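PDB 5CO3: FrnE protein from Deinococcus radiodurans, which probably acts as a disulfide oxidoreductase and isomerase of the bacterial cytoplasm, with a DsbA-like thioredoxin domain. Local coordinates for residues H113-Y118 against D126-R131; S18-P23 against E130-A135; G37-R42 against G213-V218; I12-W17 against R30-A35. One frame throughout, in Å; residues are numbered along the deposited sequence. Where two conformers were deposited one is given.

In the fold
From the N terminus, contact 4 comes first: strand 12-18 meets helix 23-38 and closes a short beta-alpha loop at 30-35. Contact 2 opens inside that loop, at 18-23, and runs on to 130-135, so the two cross. Contact 3 starts at 37-42 and closes at 213-218, near the C-terminal end of the fold; it crosses contact 2, follows contact 4 in series and encloses contact 1, a tight hairpin closing 113-118 on 126-131. Contact 1 pairs two helices and contact 2 sets the CxxC loop against the second; contact 4 packs the sheet on helix 23-38, and contact 3 ties the end of that helix to helix 208-222. The salt bridge R30-E130 spans the two groups.

Contact 1 of 4, residues H113-Y118 against D126-R131; sequences HQLIHY and DAMKER. With GOL (glycerol), chain B.
H113 ND1 and glycerol O2 are 2.6 Å apart in a nearly straight hydrogen bond (165°), with K129 on the other side of the glycerol, a molecule probably from the crystallisation liquor. O2 lies near the plane of the imidazole, at its edge. From the other helix K129 NZ donates to glycerol O1 at 3.0 Å, and it also bonds S18 OG, while H113 NE2 is taken by D19 OD1. Above the glycerol the contact turns apolar. I116 CD1 lies 3.8 Å from K129 CD, and I116 CG2 comes to 3.3 Å from glycerol C3. M128 bends at chi2 (66°), which swings its sulfur across L115 at about a right angle, with M128 SD 3.7 Å from L115 CG. M128 CG also meets I116 CG1, at 4.1 Å. An alanine at I116 would keep neither methyl branch and would probably open a gap beside M128, leaving the K129 chain freer to move. The helices run antiparallel at 154°, a helical hairpin of the helical part that DsbA-like proteins carry inserted in a thioredoxin fold.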
# COMPACT_ATOMS: atom_id res chain seq x y z
N HIS A 113 -9.43 -4.60 1.93
CA HIS A 113 -8.21 -5.34 1.64
C HIS A 113 -8.52 -6.63 0.89
O HIS A 113 -7.76 -7.04 0.02
CB HIS A 113 -7.43 -5.64 2.92
CG HIS A 113 -6.66 -4.46 3.43
ND1 HIS A 113 -5.53 -3.98 2.79
CD2 HIS A 113 -6.85 -3.66 4.51
CE1 HIS A 113 -5.07 -2.94 3.45
NE2 HIS A 113 -5.84 -2.73 4.50
N GLN A 114 -9.66 -7.25 1.22
CA GLN A 114 -10.09 -8.44 0.49
C GLN A 114 -10.35 -8.13 -0.98
O GLN A 114 -10.00 -8.92 -1.87
CB GLN A 114 -11.35 -9.04 1.13
CG GLN A 114 -11.07 -9.85 2.38
CD GLN A 114 -12.34 -10.39 3.03
OE1 GLN A 114 -13.11 -11.12 2.40
NE2 GLN A 114 -12.58 -10.03 4.29
N LEU A 115 -10.97 -6.98 -1.24
CA LEU A 115 -11.26 -6.56 -2.61
C LEU A 115 -9.97 -6.37 -3.40
O LEU A 115 -9.89 -6.71 -4.59
CB LEU A 115 -12.07 -5.27 -2.61
CG LEU A 115 -12.42 -4.74 -4.01
CD1 LEU A 115 -13.09 -5.81 -4.85
CD2 LEU A 115 -13.30 -3.50 -3.91
N ILE A 116 -8.94 -5.85 -2.75
CA ILE A 116 -7.68 -5.68 -3.45
C ILE A 116 -7.10 -7.04 -3.83
O ILE A 116 -6.60 -7.24 -4.95
CB ILE A 116 -6.68 -4.88 -2.62
CG1 ILE A 116 -7.19 -3.45 -2.44
CG2 ILE A 116 -5.37 -4.79 -3.38
CD1 ILE A 116 -6.48 -2.65 -1.36
N HIS A 117 -7.18 -8.00 -2.92
CA HIS A 117 -6.78 -9.37 -3.22
C HIS A 117 -7.55 -9.95 -4.41
O HIS A 117 -6.95 -10.57 -5.29
CB HIS A 117 -6.95 -10.25 -1.99
CG HIS A 117 -5.81 -10.15 -1.02
ND1 HIS A 117 -4.82 -11.10 -0.93
CD2 HIS A 117 -5.51 -9.19 -0.11
CE1 HIS A 117 -3.96 -10.74 0.00
NE2 HIS A 117 -4.35 -9.58 0.51
N TYR A 118 -8.87 -9.73 -4.45
CA TYR A 118 -9.68 -10.18 -5.58
C TYR A 118 -9.18 -9.53 -6.88
O TYR A 118 -8.97 -10.21 -7.89
CB TYR A 118 -11.17 -9.86 -5.38
CG TYR A 118 -11.98 -10.15 -6.62
CD1 TYR A 118 -12.40 -11.44 -6.93
CD2 TYR A 118 -12.30 -9.13 -7.52
CE1 TYR A 118 -13.11 -11.71 -8.09
CE2 TYR A 118 -13.01 -9.38 -8.68
CZ TYR A 118 -13.42 -10.67 -8.96
OH TYR A 118 -14.13 -10.94 -10.12
N ASP A 126 -3.00 -2.91 -8.25
CA ASP A 126 -2.59 -1.55 -8.03
C ASP A 126 -3.73 -0.57 -8.30
O ASP A 126 -3.93 0.36 -7.54
CB ASP A 126 -1.38 -1.18 -8.89
CG ASP A 126 -0.79 0.17 -8.50
OD1 ASP A 126 -1.27 1.21 -9.01
OD2 ASP A 126 0.13 0.21 -7.65
N ALA A 127 -4.48 -0.80 -9.38
CA ALA A 127 -5.61 0.09 -9.69
C ALA A 127 -6.70 0.04 -8.60
O ALA A 127 -7.30 1.06 -8.28
CB ALA A 127 -6.20 -0.26 -11.04
N MET A 128 -6.95 -1.14 -8.05
CA MET A 128 -7.91 -1.28 -6.96
C MET A 128 -7.41 -0.54 -5.72
O MET A 128 -8.18 0.17 -5.07
CB MET A 128 -8.16 -2.74 -6.62
CG MET A 128 -9.43 -2.97 -5.79
SD MET A 128 -10.96 -2.55 -6.68
CE MET A 128 -11.40 -0.99 -5.97
N LYS A 129 -6.12 -0.71 -5.40
CA LYS A 129 -5.53 -0.05 -4.24
C LYS A 129 -5.67 1.46 -4.40
O LYS A 129 -6.12 2.16 -3.49
CB LYS A 129 -4.05 -0.44 -4.07
CG LYS A 129 -3.32 0.36 -3.00
CD LYS A 129 -3.71 -0.07 -1.59
CE LYS A 129 -2.92 0.69 -0.54
NZ LYS A 129 -3.25 0.27 0.85
N GLU A 130 -5.28 1.96 -5.57
CA GLU A 130 -5.39 3.37 -5.91
C GLU A 130 -6.82 3.91 -5.72
O GLU A 130 -7.02 4.94 -5.08
CB GLU A 130 -4.92 3.58 -7.35
CG GLU A 130 -5.15 4.98 -7.91
CD GLU A 130 -4.13 5.98 -7.40
OE1 GLU A 130 -3.04 5.56 -6.97
OE2 GLU A 130 -4.42 7.19 -7.44
N ARG A 131 -7.79 3.19 -6.28
CA ARG A 131 -9.20 3.58 -6.20
C ARG A 131 -9.67 3.67 -4.77
O ARG A 131 -10.36 4.62 -4.40
CB ARG A 131 -10.07 2.60 -6.97
CG ARG A 131 -11.53 3.07 -7.09
CD ARG A 131 -11.59 4.35 -7.94
NE ARG A 131 -12.87 5.06 -7.88
CZ ARG A 131 -13.20 5.96 -6.95
NH1 ARG A 131 -12.36 6.23 -5.95
NH2 ARG A 131 -14.37 6.57 -7.02
C1 GOL B . -3.31 -3.47 -0.19
O1 GOL B . -2.95 -2.74 0.96
C2 GOL B . -3.39 -4.96 0.12
O2 GOL B . -4.58 -5.37 0.78
C3 GOL B . -3.10 -5.76 -1.15
O3 GOL B . -3.48 -7.11 -1.00

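Contact 2 of 4, residues S18-P23 against E130-A135; sequences SDIACP and ERLLRA
I20 and L132 cross at a slant, the branch of the isoleucine lying against the base of the leucine. I20 CG1 is 4.0 Å from L132 CB, and I20 CG2 reaches past it to the backbone, 3.7 Å from L132 O. CG1 lies beside the backbone N of I20 and CG2 anti to that N (chi1 -68°), a setting that spreads the two branches along the helix. I20 was modelled in two conformers, so these side-chain details, distances and torsion alike, hold for the one described.

L133 approaches differently, methyl against backbone. Its CD2 lies 3.7 Å from I20 O and 3.8 Å from I20 CA, tucked against the main chain of the loop. The same methyl reaches the carbonyl of D19, whose oxygen accepts the bond from C22 N at 3.1 Å that closes the type I turn D19-C22. Thus the two leucines sit against a turn, L132 by its CB and carbonyl, L133 by its tip, with no hydrogen bond between the segments.

The turn delivers C22 to the start of helix 23-38, where C22 and C25 form the CxxC pattern of thioredoxin-type proteins. Other crystal structures of this protein hold C22 in a disulfide with C25 or with C244; neither is formed here. Contact 2 therefore packs the loop before the CxxC motif of a DsbA-like thioredoxin fold against its helical part.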
# COMPACT_ATOMS: atom_id res chain seq x y z
N SER A 18 0.58 -1.88 3.31
CA SER A 18 -0.12 -0.62 3.28
C SER A 18 -1.52 -0.81 3.86
O SER A 18 -2.07 -1.90 3.76
CB SER A 18 -0.19 -0.10 1.85
OG SER A 18 -0.89 1.11 1.79
N ASP A 19 -2.06 0.25 4.46
CA ASP A 19 -3.47 0.28 4.83
C ASP A 19 -4.17 1.41 4.10
O ASP A 19 -3.62 2.50 3.91
CB ASP A 19 -3.66 0.46 6.35
CG ASP A 19 -5.07 0.08 6.82
OD1 ASP A 19 -5.89 -0.39 6.00
OD2 ASP A 19 -5.34 0.24 8.02
N ILE A 20 -5.39 1.11 3.67
CA ILE A 20 -6.23 2.08 2.99
C ILE A 20 -6.51 3.27 3.90
O ILE A 20 -6.64 4.41 3.43
CB ILE A 20 -7.55 1.43 2.52
CG1 ILE A 20 -7.25 0.42 1.42
CG2 ILE A 20 -8.55 2.47 2.03
CD1 ILE A 20 -7.91 -0.91 1.59
N ALA A 21 -6.55 3.01 5.21
CA ALA A 21 -6.84 4.09 6.16
C ALA A 21 -5.64 4.98 6.49
O ALA A 21 -5.77 5.91 7.28
CB ALA A 21 -7.42 3.50 7.47
N CYS A 22 -4.47 4.73 5.89
CA CYS A 22 -3.28 5.51 6.24
C CYS A 22 -2.95 6.56 5.19
O CYS A 22 -2.66 6.22 4.05
CB CYS A 22 -2.08 4.59 6.44
SG CYS A 22 -0.56 5.47 6.87
N PRO A 23 -3.05 7.85 5.55
CA PRO A 23 -2.79 8.90 4.54
C PRO A 23 -1.35 8.84 4.04
O PRO A 23 -1.11 9.24 2.90
CB PRO A 23 -3.07 10.20 5.30
CG PRO A 23 -4.01 9.76 6.43
CD PRO A 23 -3.51 8.41 6.83
N GLU A 130 -5.28 1.96 -5.57
CA GLU A 130 -5.39 3.37 -5.91
C GLU A 130 -6.82 3.91 -5.72
O GLU A 130 -7.02 4.94 -5.08
CB GLU A 130 -4.92 3.58 -7.35
CG GLU A 130 -5.15 4.98 -7.91
CD GLU A 130 -4.13 5.98 -7.40
OE1 GLU A 130 -3.04 5.56 -6.97
OE2 GLU A 130 -4.42 7.19 -7.44
N ARG A 131 -7.79 3.19 -6.28
CA ARG A 131 -9.20 3.58 -6.20
C ARG A 131 -9.67 3.67 -4.77
O ARG A 131 -10.36 4.62 -4.40
CB ARG A 131 -10.07 2.60 -6.97
CG ARG A 131 -11.53 3.07 -7.09
CD ARG A 131 -11.59 4.35 -7.94
NE ARG A 131 -12.87 5.06 -7.88
CZ ARG A 131 -13.20 5.96 -6.95
NH1 ARG A 131 -12.36 6.23 -5.95
NH2 ARG A 131 -14.37 6.57 -7.02
N LEU A 132 -9.31 2.68 -3.96
CA LEU A 132 -9.69 2.66 -2.55
C LEU A 132 -9.04 3.80 -1.76
O LEU A 132 -9.70 4.44 -0.94
CB LEU A 132 -9.34 1.31 -1.92
CG LEU A 132 -10.33 0.24 -2.37
CD1 LEU A 132 -9.74 -1.14 -2.19
CD2 LEU A 132 -11.67 0.38 -1.60
N LEU A 133 -7.77 4.08 -2.03
CA LEU A 133 -7.11 5.18 -1.34
C LEU A 133 -7.81 6.51 -1.64
O LEU A 133 -8.04 7.32 -0.73
CB LEU A 133 -5.62 5.25 -1.75
CG LEU A 133 -4.76 4.12 -1.16
CD1 LEU A 133 -3.39 4.06 -1.87
CD2 LEU A 133 -4.59 4.31 0.35
N ARG A 134 -8.18 6.71 -2.90
CA ARG A 134 -8.89 7.92 -3.29
C ARG A 134 -10.28 7.99 -2.65
O ARG A 134 -10.70 9.02 -2.13
CB ARG A 134 -8.99 8.00 -4.82
CG ARG A 134 -9.61 9.29 -5.34
CD ARG A 134 -9.65 9.31 -6.87
NE ARG A 134 -11.03 9.30 -7.35
CZ ARG A 134 -11.48 8.58 -8.37
NH1 ARG A 134 -10.66 7.78 -9.06
NH2 ARG A 134 -12.76 8.66 -8.72
N ALA A 135 -10.98 6.86 -2.67
CA ALA A 135 -12.31 6.80 -2.08
C ALA A 135 -12.27 7.15 -0.59
O ALA A 135 -13.15 7.83 -0.08
CB ALA A 135 -12.90 5.42 -2.27

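Contact 3 of 4, residues G37-R42 against G213-V218; sequences GQFPQR and GALSQV
F39 and L215 carry most of this contact, which joins the end of helix 23-38 to helix 208-222, two helices on one face of the sheet in the DsbA-like thioredoxin fold. The phenyl ring lies flat against the leucine: L215 CB sits over the ring centre, 3.9 Å from the F39 centroid and only 4° off the ring normal, a clear CH-pi contact. L215 CD1 extends that cover over the inner end of the ring, 4.1 Å from F39 CG, while the outer end reaches the helix backbone, with F39 CZ 3.8 Å from L215 O.

With CG anti to the backbone N (chi1 -179°), F39 swings across to the second helix. Its opposite face is closed by its own loop, where Q41 N stands 3.9 Å above the plane over the ring centre, so the phenyl is held between a leucine and a backbone amide. S216 takes a smaller share at the margin: its OG lies near F39 CD1, but its polar bond goes to L212 O within its own helix.

I12 and W219 also touch the ring, tying it to the sheet and the next helical turn. A serine in place of F39 would probably leave L215 without the flat surface it packs on and open a gap between loop and helix.

The loop is folded back as a type I turn from F39 to R42, closed by R42 N to F39 O. Past the turn the R42 side chain reaches back to the helix end, where NH2 donates to G37 O at 2.9 Å from above the carbonyl plane, 42° out of it.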
# COMPACT_ATOMS: atom_id res chain seq x y z
N GLY A 37 9.24 5.96 -12.09
CA GLY A 37 9.34 6.76 -13.30
C GLY A 37 10.76 7.18 -13.65
O GLY A 37 11.10 7.24 -14.83
N GLN A 38 11.58 7.45 -12.65
CA GLN A 38 12.98 7.85 -12.90
C GLN A 38 13.93 6.66 -13.05
O GLN A 38 15.11 6.83 -13.35
CB GLN A 38 13.47 8.76 -11.77
CG GLN A 38 12.59 9.97 -11.54
CD GLN A 38 12.96 10.72 -10.28
OE1 GLN A 38 14.13 11.02 -10.04
NE2 GLN A 38 11.95 11.01 -9.44
N PHE A 39 13.41 5.46 -12.83
CA PHE A 39 14.24 4.26 -12.82
C PHE A 39 14.30 3.60 -14.19
O PHE A 39 13.28 3.11 -14.70
CB PHE A 39 13.69 3.29 -11.77
CG PHE A 39 14.47 2.01 -11.65
CD1 PHE A 39 15.84 2.03 -11.44
CD2 PHE A 39 13.82 0.79 -11.73
CE1 PHE A 39 16.55 0.85 -11.31
CE2 PHE A 39 14.53 -0.40 -11.61
CZ PHE A 39 15.90 -0.36 -11.40
N PRO A 40 15.49 3.58 -14.81
CA PRO A 40 15.61 3.11 -16.19
C PRO A 40 15.07 1.70 -16.40
O PRO A 40 14.49 1.44 -17.45
CB PRO A 40 17.13 3.15 -16.44
CG PRO A 40 17.61 4.21 -15.54
CD PRO A 40 16.76 4.11 -14.29
N GLN A 41 15.24 0.82 -15.42
CA GLN A 41 14.80 -0.56 -15.58
C GLN A 41 13.41 -0.79 -14.98
O GLN A 41 13.09 -1.89 -14.54
CB GLN A 41 15.81 -1.52 -14.95
CG GLN A 41 17.16 -1.55 -15.69
CD GLN A 41 18.03 -0.34 -15.41
OE1 GLN A 41 17.82 0.39 -14.43
NE2 GLN A 41 19.03 -0.12 -16.26
N ARG A 42 12.57 0.25 -14.99
CA ARG A 42 11.24 0.20 -14.37
C ARG A 42 10.38 -0.96 -14.86
O ARG A 42 9.56 -1.47 -14.12
CB ARG A 42 10.51 1.52 -14.61
CG ARG A 42 10.12 1.76 -16.07
CD ARG A 42 9.59 3.17 -16.32
NE ARG A 42 10.62 4.19 -16.13
CZ ARG A 42 11.48 4.58 -17.07
NH1 ARG A 42 11.46 4.04 -18.28
NH2 ARG A 42 12.38 5.51 -16.79
N GLY A 213 17.09 5.10 -5.13
CA GLY A 213 18.39 4.62 -4.72
C GLY A 213 18.35 3.15 -4.39
O GLY A 213 19.27 2.40 -4.72
N ALA A 214 17.28 2.72 -3.73
CA ALA A 214 17.11 1.32 -3.38
C ALA A 214 16.91 0.45 -4.62
O ALA A 214 17.55 -0.59 -4.76
CB ALA A 214 15.94 1.16 -2.42
N LEU A 215 16.02 0.88 -5.50
CA LEU A 215 15.82 0.19 -6.78
C LEU A 215 17.15 0.03 -7.51
O LEU A 215 17.49 -1.07 -7.97
CB LEU A 215 14.83 0.97 -7.65
CG LEU A 215 13.36 0.93 -7.22
CD1 LEU A 215 12.57 1.92 -8.03
CD2 LEU A 215 12.81 -0.49 -7.37
N SER A 216 17.90 1.12 -7.59
CA SER A 216 19.18 1.17 -8.29
C SER A 216 20.21 0.27 -7.64
O SER A 216 21.00 -0.38 -8.32
CB SER A 216 19.72 2.61 -8.34
OG SER A 216 18.77 3.49 -8.90
N GLN A 217 20.23 0.25 -6.31
CA GLN A 217 21.18 -0.59 -5.59
C GLN A 217 20.87 -2.06 -5.85
O GLN A 217 21.77 -2.86 -6.09
CB GLN A 217 21.16 -0.29 -4.09
CG GLN A 217 22.01 -1.25 -3.27
CD GLN A 217 22.16 -0.81 -1.82
OE1 GLN A 217 21.94 0.35 -1.48
NE2 GLN A 217 22.55 -1.75 -0.96
N VAL A 218 19.59 -2.40 -5.80
CA VAL A 218 19.19 -3.79 -6.00
C VAL A 218 19.52 -4.25 -7.42
O VAL A 218 20.08 -5.33 -7.60
CB VAL A 218 17.70 -4.00 -5.72
CG1 VAL A 218 17.26 -5.39 -6.16
CG2 VAL A 218 17.42 -3.79 -4.25

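Contact 4 of 4, residues I12-W17 against R30-A35; sequences IRVDIW and RRFESA
F32 lays one face of its ring against I16 and the outer part of that ring against V14, and these three side chains make the whole contact. I16 CD1 sits over the face, 4.3 Å from F32 CD2. V14 meets the ring head-on from the strand and at a slant to its plane, so that CG1 is 4.0 Å from F32 CE1 and CG2 is 4.2 Å from F32 CZ. Both valine methyls therefore touch the outer end of the ring, and the isoleucine methyl lies over the face, toward the CD2-CE2 side.

The phenylalanine reaches the strand because its CG is anti to the backbone N (chi1 174°), which sends the ring out from the helix. The backbones stay well apart, with the CA atoms of I16 and F32 10.1 Å from each other, and the ring spans much of that interval. No hydrogen bond crosses it; the join is purely apolar. V14 and I16 point to the same side of the strand, the one facing the helix. The opposite side shows the polar partners: D15 OD1 is hydrogen-bonded to H50 NE2, and the ring of W17 stacks with that of H50.

Strand 12-18, helix 23-38 and strand 45-51 form a beta-alpha-beta unit with the two strands parallel, a building block of the thioredoxin fold. The F32 ring also touches V47 on strand 45-51 and L211 on helix 208-222, so it fills the angle where two neighbouring strands of the sheet meet the two helices packed over them.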
# COMPACT_ATOMS: atom_id res chain seq x y z
N ILE A 12 12.94 -7.34 -10.46
CA ILE A 12 13.03 -6.81 -9.11
C ILE A 12 11.65 -6.84 -8.47
O ILE A 12 10.71 -6.25 -9.00
CB ILE A 12 13.55 -5.37 -9.10
CG1 ILE A 12 15.01 -5.32 -9.55
CG2 ILE A 12 13.42 -4.77 -7.71
CD1 ILE A 12 15.48 -3.92 -9.80
N ARG A 13 11.52 -7.53 -7.35
CA ARG A 13 10.25 -7.58 -6.65
C ARG A 13 10.19 -6.50 -5.58
O ARG A 13 11.11 -6.35 -4.78
CB ARG A 13 10.01 -8.96 -6.03
CG ARG A 13 8.83 -8.99 -5.07
CD ARG A 13 8.25 -10.39 -5.00
NE ARG A 13 7.99 -10.82 -3.63
CZ ARG A 13 8.93 -11.27 -2.80
NH1 ARG A 13 10.20 -11.32 -3.18
NH2 ARG A 13 8.59 -11.64 -1.57
N VAL A 14 9.10 -5.74 -5.58
CA VAL A 14 8.86 -4.79 -4.51
C VAL A 14 7.59 -5.18 -3.80
O VAL A 14 6.51 -5.18 -4.40
CB VAL A 14 8.73 -3.35 -5.03
CG1 VAL A 14 8.46 -2.39 -3.89
CG2 VAL A 14 10.00 -2.95 -5.79
N ASP A 15 7.72 -5.55 -2.53
CA ASP A 15 6.57 -5.85 -1.68
C ASP A 15 6.21 -4.66 -0.82
O ASP A 15 7.06 -4.13 -0.10
CB ASP A 15 6.87 -7.07 -0.80
CG ASP A 15 7.06 -8.31 -1.61
OD1 ASP A 15 6.04 -8.86 -2.06
OD2 ASP A 15 8.23 -8.71 -1.84
N ILE A 16 4.96 -4.22 -0.88
CA ILE A 16 4.56 -3.05 -0.12
C ILE A 16 3.39 -3.36 0.80
O ILE A 16 2.31 -3.77 0.35
CB ILE A 16 4.17 -1.88 -1.03
CG1 ILE A 16 5.22 -1.68 -2.13
CG2 ILE A 16 4.02 -0.60 -0.21
CD1 ILE A 16 4.87 -0.59 -3.11
N TRP A 17 3.62 -3.18 2.10
CA TRP A 17 2.54 -3.29 3.07
C TRP A 17 1.91 -1.92 3.27
O TRP A 17 2.60 -0.91 3.40
CB TRP A 17 3.05 -3.86 4.39
CG TRP A 17 3.06 -5.37 4.41
CD1 TRP A 17 2.08 -6.19 4.89
CD2 TRP A 17 4.09 -6.23 3.91
NE1 TRP A 17 2.44 -7.51 4.73
CE2 TRP A 17 3.67 -7.56 4.13
CE3 TRP A 17 5.33 -6.00 3.30
CZ2 TRP A 17 4.45 -8.65 3.76
CZ3 TRP A 17 6.11 -7.09 2.94
CH2 TRP A 17 5.66 -8.40 3.18
N ARG A 30 2.54 7.55 -4.23
CA ARG A 30 2.94 8.56 -5.22
C ARG A 30 4.46 8.71 -5.28
O ARG A 30 5.06 8.79 -6.36
CB ARG A 30 2.30 9.92 -4.91
CG ARG A 30 0.80 9.99 -5.27
CD ARG A 30 0.59 9.95 -6.79
NE ARG A 30 -0.77 9.55 -7.11
CZ ARG A 30 -1.78 10.39 -7.33
NH1 ARG A 30 -1.57 11.70 -7.29
NH2 ARG A 30 -2.99 9.93 -7.59
N ARG A 31 5.11 8.73 -4.11
CA ARG A 31 6.57 8.90 -4.09
C ARG A 31 7.26 7.70 -4.71
O ARG A 31 8.26 7.87 -5.42
CB ARG A 31 7.07 9.15 -2.67
CG ARG A 31 6.57 10.47 -2.11
CD ARG A 31 7.05 10.74 -0.71
NE ARG A 31 6.63 12.06 -0.27
CZ ARG A 31 6.96 12.59 0.90
NH1 ARG A 31 7.72 11.92 1.75
NH2 ARG A 31 6.53 13.80 1.23
N PHE A 32 6.73 6.50 -4.46
CA PHE A 32 7.28 5.31 -5.10
C PHE A 32 7.08 5.37 -6.62
O PHE A 32 7.96 4.99 -7.39
CB PHE A 32 6.65 4.04 -4.53
CG PHE A 32 7.07 2.79 -5.27
CD1 PHE A 32 8.34 2.26 -5.08
CD2 PHE A 32 6.22 2.18 -6.17
CE1 PHE A 32 8.75 1.13 -5.77
CE2 PHE A 32 6.62 1.05 -6.87
CZ PHE A 32 7.89 0.52 -6.67
N GLU A 33 5.91 5.85 -7.04
CA GLU A 33 5.61 5.95 -8.47
C GLU A 33 6.55 6.97 -9.14
O GLU A 33 6.99 6.75 -10.28
CB GLU A 33 4.13 6.30 -8.68
CG GLU A 33 3.23 5.08 -8.52
CD GLU A 33 1.76 5.40 -8.35
OE1 GLU A 33 1.40 6.59 -8.26
OE2 GLU A 33 0.96 4.44 -8.28
N SER A 34 6.89 8.05 -8.44
CA SER A 34 7.89 9.01 -8.94
C SER A 34 9.25 8.34 -9.11
O SER A 34 9.94 8.54 -10.12
CB SER A 34 8.00 10.22 -8.01
OG SER A 34 8.99 11.15 -8.44
N ALA A 35 9.65 7.55 -8.11
CA ALA A 35 10.95 6.86 -8.16
C ALA A 35 11.01 5.89 -9.34
O ALA A 35 12.02 5.79 -10.05
CB ALA A 35 11.20 6.12 -6.85